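Local coordinates for TCP pilus virulence regulatory protein (Vibrio cholerae, PDB 5SUX) that probably controls transcription of toxin-coregulated pilus and other virulence genes as an AraC-family regulator, and binds a small carboxylic acid in its cupin-like domain, at residues S65-S70 / N111-L116; Y30-I35 / I84-S89. All blocks are in the same frame, centred on the assembly; numbering follows the deposited sequence.

Contact 1 of 2, residues S65-S70 / N111-L116; sequences SIQRFS and NKDLLL
Q67 meets D113 by way of a folded side chain: with chi1 at -64° its CG sits beside the backbone N, opposite the carbonyl carbon, and a second bend at chi2 carries the amide over toward 111-116. In D113 the CG lies between the backbone N and the carbonyl carbon (chi1 51°), and its CB faces S65. The two side chains run by one another head to tail, their amide and carboxylate planes 71° apart. Q67 NE2 reaches the main chain of D113, with a weak hydrogen bond to D113 O at 3.2 Å, whereas D113 OD2 is 3.8 Å from Q67 NE2 and makes no hydrogen bond with it. A shorter bond, tilted out of the amide plane, joins Q67 NE2 to S65 OG at 2.9 Å. The serine hydroxyl is also hydrogen-bonded to K62 O, a double role that suits a group able both to donate and to accept a hydrogen bond. Being small, S65 lets the chains come close, with its CB 3.5 Å from D113 CB. The carboxylate works through water instead: the water donates to D113 OD1 at 2.8 Å and accepts from I66 N at 3.0 Å. Q67 OE1 is buried without a polar partner in the model and lies 3.6 Å from L114 CD1. That same methyl approaches the F69 ring obliquely, its distance to F69 CD1 being 4.3 Å, while L114 also packs on L42, I59 and L61 and F69 meets the ring of F22. Polar groups thus close one end of the contact and apolar ones the other. Strand 66-73 belongs to the four-stranded sheet and strand 114-118 edges the five-stranded one; side chains joining two antiparallel sheets in this way are characteristic of a cupin-like beta fold.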
loop_
_atom_site.group_PDB
_atom_site.type_symbol
_atom_site.label_atom_id
_atom_site.label_comp_id
_atom_site.label_asym_id
_atom_site.label_seq_id
_atom_site.Cartn_x
_atom_site.Cartn_y
_atom_site.Cartn_z
ATOM N N SER A 65 -2.297 -6.611 0.170
ATOM C CA SER A 65 -2.551 -6.941 -1.221
ATOM C C SER A 65 -1.246 -6.932 -2.009
ATOM O O SER A 65 -0.238 -6.355 -1.592
ATOM C CB SER A 65 -3.547 -5.963 -1.843
ATOM O OG SER A 65 -3.052 -4.634 -1.820
ATOM N N ILE A 66 -1.274 -7.593 -3.161
ATOM C CA ILE A 66 -0.155 -7.614 -4.095
ATOM C C ILE A 66 -0.622 -6.901 -5.355
ATOM O O ILE A 66 -1.500 -7.397 -6.073
ATOM C CB ILE A 66 0.310 -9.045 -4.394
ATOM C CG1 ILE A 66 0.597 -9.795 -3.089
ATOM C CG2 ILE A 66 1.545 -9.029 -5.271
ATOM C CD1 ILE A 66 1.823 -9.299 -2.352
ATOM N N GLN A 67 -0.044 -5.734 -5.627
ATOM C CA GLN A 67 -0.549 -4.833 -6.653
ATOM C C GLN A 67 0.212 -4.997 -7.961
ATOM O O GLN A 67 1.427 -5.224 -7.967
ATOM C CB GLN A 67 -0.460 -3.378 -6.187
ATOM C CG GLN A 67 -1.333 -3.061 -4.985
ATOM C CD GLN A 67 -2.816 -3.118 -5.302
ATOM O OE1 GLN A 67 -3.223 -3.021 -6.460
ATOM N NE2 GLN A 67 -3.634 -3.276 -4.267
ATOM N N ARG A 68 -0.519 -4.884 -9.071
ATOM C CA ARG A 68 0.056 -4.886 -10.417
ATOM C C ARG A 68 -0.700 -3.830 -11.218
ATOM O O ARG A 68 -1.793 -4.098 -11.729
ATOM C CB ARG A 68 -0.047 -6.259 -11.074
ATOM C CG ARG A 68 0.542 -7.398 -10.257
ATOM C CD ARG A 68 0.276 -8.749 -10.905
ATOM N NE ARG A 68 0.866 -9.841 -10.139
ATOM C CZ ARG A 68 0.260 -10.459 -9.130
ATOM N NH1 ARG A 68 -0.961 -10.096 -8.762
ATOM N NH2 ARG A 68 0.877 -11.442 -8.489
ATOM N N PHE A 69 -0.127 -2.634 -11.326
ATOM C CA PHE A 69 -0.814 -1.560 -12.027
ATOM C C PHE A 69 0.199 -0.547 -12.536
ATOM O O PHE A 69 1.347 -0.504 -12.086
ATOM C CB PHE A 69 -1.858 -0.879 -11.129
ATOM C CG PHE A 69 -1.269 -0.060 -10.011
ATOM C CD1 PHE A 69 -0.959 -0.642 -8.794
ATOM C CD2 PHE A 69 -1.045 1.299 -10.171
ATOM C CE1 PHE A 69 -0.423 0.112 -7.763
ATOM C CE2 PHE A 69 -0.515 2.059 -9.146
ATOM C CZ PHE A 69 -0.202 1.465 -7.939
ATOM N N SER A 70 -0.252 0.273 -13.485
ATOM C CA SER A 70 0.538 1.368 -14.026
ATOM C C SER A 70 -0.270 2.657 -13.958
ATOM O O SER A 70 -1.503 2.641 -13.992
ATOM C CB SER A 70 0.972 1.099 -15.475
ATOM O OG SER A 70 -0.136 1.115 -16.356
ATOM N N ASN A 111 -13.044 -9.106 -2.233
ATOM C CA ASN A 111 -12.235 -9.298 -3.431
ATOM C C ASN A 111 -11.404 -8.063 -3.757
ATOM O O ASN A 111 -10.246 -8.182 -4.172
ATOM C CB ASN A 111 -13.133 -9.647 -4.619
ATOM C CG ASN A 111 -14.377 -10.328 -4.231
ATOM O OD1 ASN A 111 -15.393 -9.728 -4.192
ATOM N ND2 ASN A 111 -14.305 -11.585 -3.946
ATOM N N LYS A 112 -11.976 -6.876 -3.571
ATOM C CA LYS A 112 -11.374 -5.647 -4.065
ATOM C C LYS A 112 -10.232 -5.194 -3.163
ATOM O O LYS A 112 -10.411 -5.028 -1.953
ATOM C CB LYS A 112 -12.434 -4.553 -4.157
ATOM C CG LYS A 112 -13.770 -5.020 -4.714
ATOM C CD LYS A 112 -13.753 -5.125 -6.228
ATOM C CE LYS A 112 -15.144 -5.425 -6.766
ATOM N NZ LYS A 112 -15.276 -5.077 -8.208
ATOM N N ASP A 113 -9.058 -4.984 -3.760
ATOM C CA ASP A 113 -7.912 -4.441 -3.046
ATOM C C ASP A 113 -7.422 -3.118 -3.622
ATOM O O ASP A 113 -6.465 -2.543 -3.090
ATOM C CB ASP A 113 -6.764 -5.461 -3.021
ATOM C CG ASP A 113 -6.429 -6.013 -4.396
ATOM O OD1 ASP A 113 -5.948 -7.164 -4.469
ATOM O OD2 ASP A 113 -6.638 -5.304 -5.403
ATOM N N LEU A 114 -8.041 -2.627 -4.693
ATOM C CA LEU A 114 -7.771 -1.298 -5.234
ATOM C C LEU A 114 -9.118 -0.616 -5.434
ATOM O O LEU A 114 -9.913 -1.044 -6.276
ATOM C CB LEU A 114 -6.981 -1.376 -6.544
ATOM C CG LEU A 114 -6.423 -0.077 -7.141
ATOM C CD1 LEU A 114 -5.192 -0.370 -7.982
ATOM C CD2 LEU A 114 -7.462 0.653 -7.976
ATOM N N LEU A 115 -9.376 0.435 -4.659
ATOM C CA LEU A 115 -10.665 1.107 -4.650
ATOM C C LEU A 115 -10.517 2.547 -5.125
ATOM O O LEU A 115 -9.457 3.161 -4.979
ATOM C CB LEU A 115 -11.290 1.084 -3.249
ATOM C CG LEU A 115 -11.515 -0.306 -2.653
ATOM C CD1 LEU A 115 -12.077 -0.213 -1.246
ATOM C CD2 LEU A 115 -12.447 -1.099 -3.542
ATOM N N LEU A 116 -11.600 3.076 -5.690
ATOM C CA LEU A 116 -11.650 4.434 -6.213
ATOM C C LEU A 116 -12.768 5.191 -5.513
ATOM O O LEU A 116 -13.872 4.660 -5.348
ATOM C CB LEU A 116 -11.866 4.423 -7.735
ATOM C CG LEU A 116 -12.069 5.706 -8.557
ATOM C CD1 LEU A 116 -13.509 6.216 -8.514
ATOM C CD2 LEU A 116 -11.107 6.801 -8.124
HETATM O O HOH W 1 -3.859 -8.938 -3.783
#

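Contact 2 of 2, residues Y30-I35 / I84-S89. With 70H ((3E)-4-(8-methylnaphthalen-1-yl)but-3-enoic acid), chain B.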
loop_
_atom_site.group_PDB
_atom_site.type_symbol
_atom_site.label_atom_id
_atom_site.label_comp_id
_atom_site.label_asym_id
_atom_site.label_seq_id
_atom_site.Cartn_x
_atom_site.Cartn_y
_atom_site.Cartn_z
ATOM N N TYR A 30 -1.988 0.240 4.860
ATOM C CA TYR A 30 -3.006 0.891 4.045
ATOM C C TYR A 30 -2.455 2.163 3.418
ATOM O O TYR A 30 -1.819 2.980 4.090
ATOM C CB TYR A 30 -4.244 1.206 4.887
ATOM C CG TYR A 30 -4.985 -0.027 5.340
ATOM C CD1 TYR A 30 -4.774 -0.562 6.605
ATOM C CD2 TYR A 30 -5.889 -0.665 4.499
ATOM C CE1 TYR A 30 -5.449 -1.694 7.023
ATOM C CE2 TYR A 30 -6.569 -1.799 4.908
ATOM C CZ TYR A 30 -6.344 -2.308 6.171
ATOM O OH TYR A 30 -7.016 -3.435 6.583
ATOM N N LYS A 31 -2.686 2.313 2.117
ATOM C CA LYS A 31 -2.193 3.451 1.362
ATOM C C LYS A 31 -3.330 4.075 0.572
ATOM O O LYS A 31 -4.319 3.415 0.240
ATOM C CB LYS A 31 -1.069 3.052 0.395
ATOM C CG LYS A 31 0.195 2.545 1.064
ATOM C CD LYS A 31 1.234 2.154 0.028
ATOM C CE LYS A 31 2.233 1.160 0.595
ATOM N NZ LYS A 31 3.140 1.790 1.594
ATOM N N MET A 32 -3.177 5.362 0.276
ATOM C CA MET A 32 -4.056 6.056 -0.648
ATOM C C MET A 32 -3.236 7.078 -1.416
ATOM O O MET A 32 -2.270 7.636 -0.890
ATOM C CB MET A 32 -5.230 6.737 0.067
ATOM C CG MET A 32 -4.842 7.617 1.239
ATOM S SD MET A 32 -6.276 8.085 2.228
ATOM C CE MET A 32 -6.769 6.491 2.867
ATOM N N PHE A 33 -3.612 7.305 -2.672
ATOM C CA PHE A 33 -2.909 8.280 -3.488
ATOM C C PHE A 33 -3.878 8.986 -4.425
ATOM O O PHE A 33 -4.983 8.508 -4.694
ATOM C CB PHE A 33 -1.747 7.642 -4.274
ATOM C CG PHE A 33 -2.170 6.649 -5.324
ATOM C CD1 PHE A 33 -2.220 5.295 -5.035
ATOM C CD2 PHE A 33 -2.472 7.065 -6.612
ATOM C CE1 PHE A 33 -2.586 4.377 -6.004
ATOM C CE2 PHE A 33 -2.842 6.154 -7.583
ATOM C CZ PHE A 33 -2.895 4.807 -7.281
ATOM N N TRP A 34 -3.439 10.146 -4.909
ATOM C CA TRP A 34 -4.212 10.975 -5.822
ATOM C C TRP A 34 -3.255 11.929 -6.521
ATOM O O TRP A 34 -2.134 12.159 -6.060
ATOM C CB TRP A 34 -5.309 11.756 -5.089
ATOM C CG TRP A 34 -4.780 12.790 -4.134
ATOM C CD1 TRP A 34 -4.641 14.129 -4.366
ATOM C CD2 TRP A 34 -4.318 12.566 -2.796
ATOM N NE1 TRP A 34 -4.122 14.752 -3.256
ATOM C CE2 TRP A 34 -3.915 13.814 -2.279
ATOM C CE3 TRP A 34 -4.205 11.433 -1.987
ATOM C CZ2 TRP A 34 -3.409 13.958 -0.989
ATOM C CZ3 TRP A 34 -3.703 11.578 -0.708
ATOM C CH2 TRP A 34 -3.313 12.830 -0.222
ATOM N N ILE A 35 -3.711 12.481 -7.639
ATOM C CA ILE A 35 -2.944 13.478 -8.376
ATOM C C ILE A 35 -3.480 14.857 -8.022
ATOM O O ILE A 35 -4.654 15.023 -7.672
ATOM C CB ILE A 35 -2.992 13.224 -9.897
ATOM C CG1 ILE A 35 -4.414 13.395 -10.433
ATOM C CG2 ILE A 35 -2.462 11.832 -10.220
ATOM C CD1 ILE A 35 -4.529 13.162 -11.924
ATOM N N ILE A 84 -0.057 8.600 0.746
ATOM C CA ILE A 84 -0.127 8.538 2.201
ATOM C C ILE A 84 -0.094 7.077 2.618
ATOM O O ILE A 84 -0.848 6.255 2.083
ATOM C CB ILE A 84 -1.392 9.225 2.743
ATOM C CG1 ILE A 84 -1.380 10.718 2.425
ATOM C CG2 ILE A 84 -1.517 9.008 4.246
ATOM C CD1 ILE A 84 -2.612 11.446 2.916
ATOM N N THR A 85 0.778 6.752 3.568
ATOM C CA THR A 85 0.813 5.437 4.191
ATOM C C THR A 85 0.347 5.575 5.633
ATOM O O THR A 85 0.903 6.374 6.393
ATOM C CB THR A 85 2.217 4.831 4.136
ATOM O OG1 THR A 85 2.676 4.807 2.778
ATOM C CG2 THR A 85 2.204 3.410 4.684
ATOM N N ILE A 86 -0.674 4.808 6.003
ATOM C CA ILE A 86 -1.320 4.929 7.305
ATOM C C ILE A 86 -0.786 3.841 8.226
ATOM O O ILE A 86 -0.832 2.652 7.887
ATOM C CB ILE A 86 -2.849 4.841 7.175
ATOM C CG1 ILE A 86 -3.342 5.793 6.083
ATOM C CG2 ILE A 86 -3.509 5.176 8.495
ATOM C CD1 ILE A 86 -4.813 5.653 5.780
ATOM N N SER A 87 -0.289 4.245 9.392
ATOM C CA SER A 87 0.291 3.296 10.333
ATOM C C SER A 87 -0.775 2.361 10.893
ATOM O O SER A 87 -1.950 2.719 11.016
ATOM C CB SER A 87 0.983 4.033 11.479
ATOM O OG SER A 87 0.038 4.497 12.428
ATOM N N ASP A 88 -0.346 1.144 11.238
ATOM C CA ASP A 88 -1.274 0.158 11.780
ATOM C C ASP A 88 -1.852 0.603 13.116
ATOM O O ASP A 88 -2.998 0.268 13.438
ATOM C CB ASP A 88 -0.573 -1.195 11.921
ATOM C CG ASP A 88 -1.417 -2.216 12.658
ATOM O OD1 ASP A 88 -2.416 -2.695 12.081
ATOM O OD2 ASP A 88 -1.077 -2.544 13.814
ATOM N N SER A 89 -1.085 1.363 13.902
ATOM C CA SER A 89 -1.598 1.857 15.176
ATOM C C SER A 89 -2.774 2.802 14.966
ATOM O O SER A 89 -3.766 2.743 15.703
ATOM C CB SER A 89 -0.483 2.550 15.958
ATOM O OG SER A 89 0.005 3.682 15.259
HETATM C C10 70H B . 5.945 3.738 -3.457
HETATM C C11 70H B . 6.083 2.726 -2.338
HETATM C C12 70H B . 5.320 3.164 -1.107
HETATM C C15 70H B . 2.421 6.502 -7.784
HETATM C C01 70H B . 1.775 3.594 -4.687
HETATM C C02 70H B . 2.131 4.619 -5.751
HETATM C C03 70H B . 3.462 5.128 -6.041
HETATM C C04 70H B . 3.561 6.056 -7.054
HETATM C C05 70H B . 4.811 6.629 -7.433
HETATM C C06 70H B . 5.975 6.261 -6.789
HETATM C C07 70H B . 5.905 5.325 -5.763
HETATM C C08 70H B . 4.699 4.752 -5.370
HETATM C C09 70H B . 4.843 3.749 -4.236
HETATM O O13 70H B . 5.041 2.323 -0.216
HETATM O O14 70H B . 4.969 4.366 -0.966
HETATM C C16 70H B . 1.163 6.008 -7.494
HETATM C C17 70H B . 1.033 5.071 -6.479
HETATM O O HOH W 2 -1.917 -0.035 7.962
#
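M32 and I84 form an antiparallel hydrogen-bonded pair in which each backbone satisfies the other: I84 N gives to M32 O at 2.9 Å, almost straight, and M32 N gives to I84 O at 3.1 Å. Two residues along each strand, I86 N donates to Y30 O at 2.9 Å. Beyond that bond the strands part, and a water accepts from Y30 N and donates to I86 O. The Y30 hydroxyl looks elsewhere, to T165 N. Between these bonded positions K31 and T85 face each other as a non-hydrogen-bonded pair on one face of the sheet; their backbones bond to the neighbouring strands instead, K31 with L61 and T85 with Q8. The lysine runs nearly extended until a last bend (chi4 -71°) sets NZ between several acceptors. K31 NZ donates to O13 of the bound naphthyl-butenoic acid at 2.7 Å, to N28 OD1, and weakly to T85 OG1 at 3.3 Å; a long chain with an ammonium end suits this reach. On the same side of strand 31-35, F33 turns the face of its ring to the edge of the naphthalene, C17 over the ring centre and the two planes steeply inclined. The other face is apolar. M32, bent at chi3, puts CE 3.6 Å from I86 CD1, and I84 CD1 sits at the edge of the W34 indole, near its plane, 3.5 Å from CH2. Flexible thioether and branched aliphatic chains fit this apolar layer, which helices 121-131 and 141-159 cover. The chemistry implies a division of labour. Paired peptide groups hold the strands, one face is packed with apolar side chains, and the other offers the ligand a probably charge-assisted bond at its acid end and an aromatic face against which the edge of the naphthalene rests.

How the contacts relate
The two contacts lie about 13 Å apart, centre to centre, and come together at the ligand. Segment 65-70 of contact 1 supplies F69, whose side chain is about 4 Å from the bound acid; segment 30-35 of contact 2 supplies F33. The two phenylalanines also pack on each other, F69 CE2 lying 4.1 Å from F33 CZ, so the four-stranded and five-stranded sheets meet beside the naphthalene. Strand 57-61 stands between 31-35 and 114-118, so segment 111-116 of contact 1 shares the five-stranded sheet with contact 2, while 65-70 lies on the other sheet. Their segments alternate along the chain, and strand 66-73 of contact 1 is followed directly by strand 79-86 of contact 2.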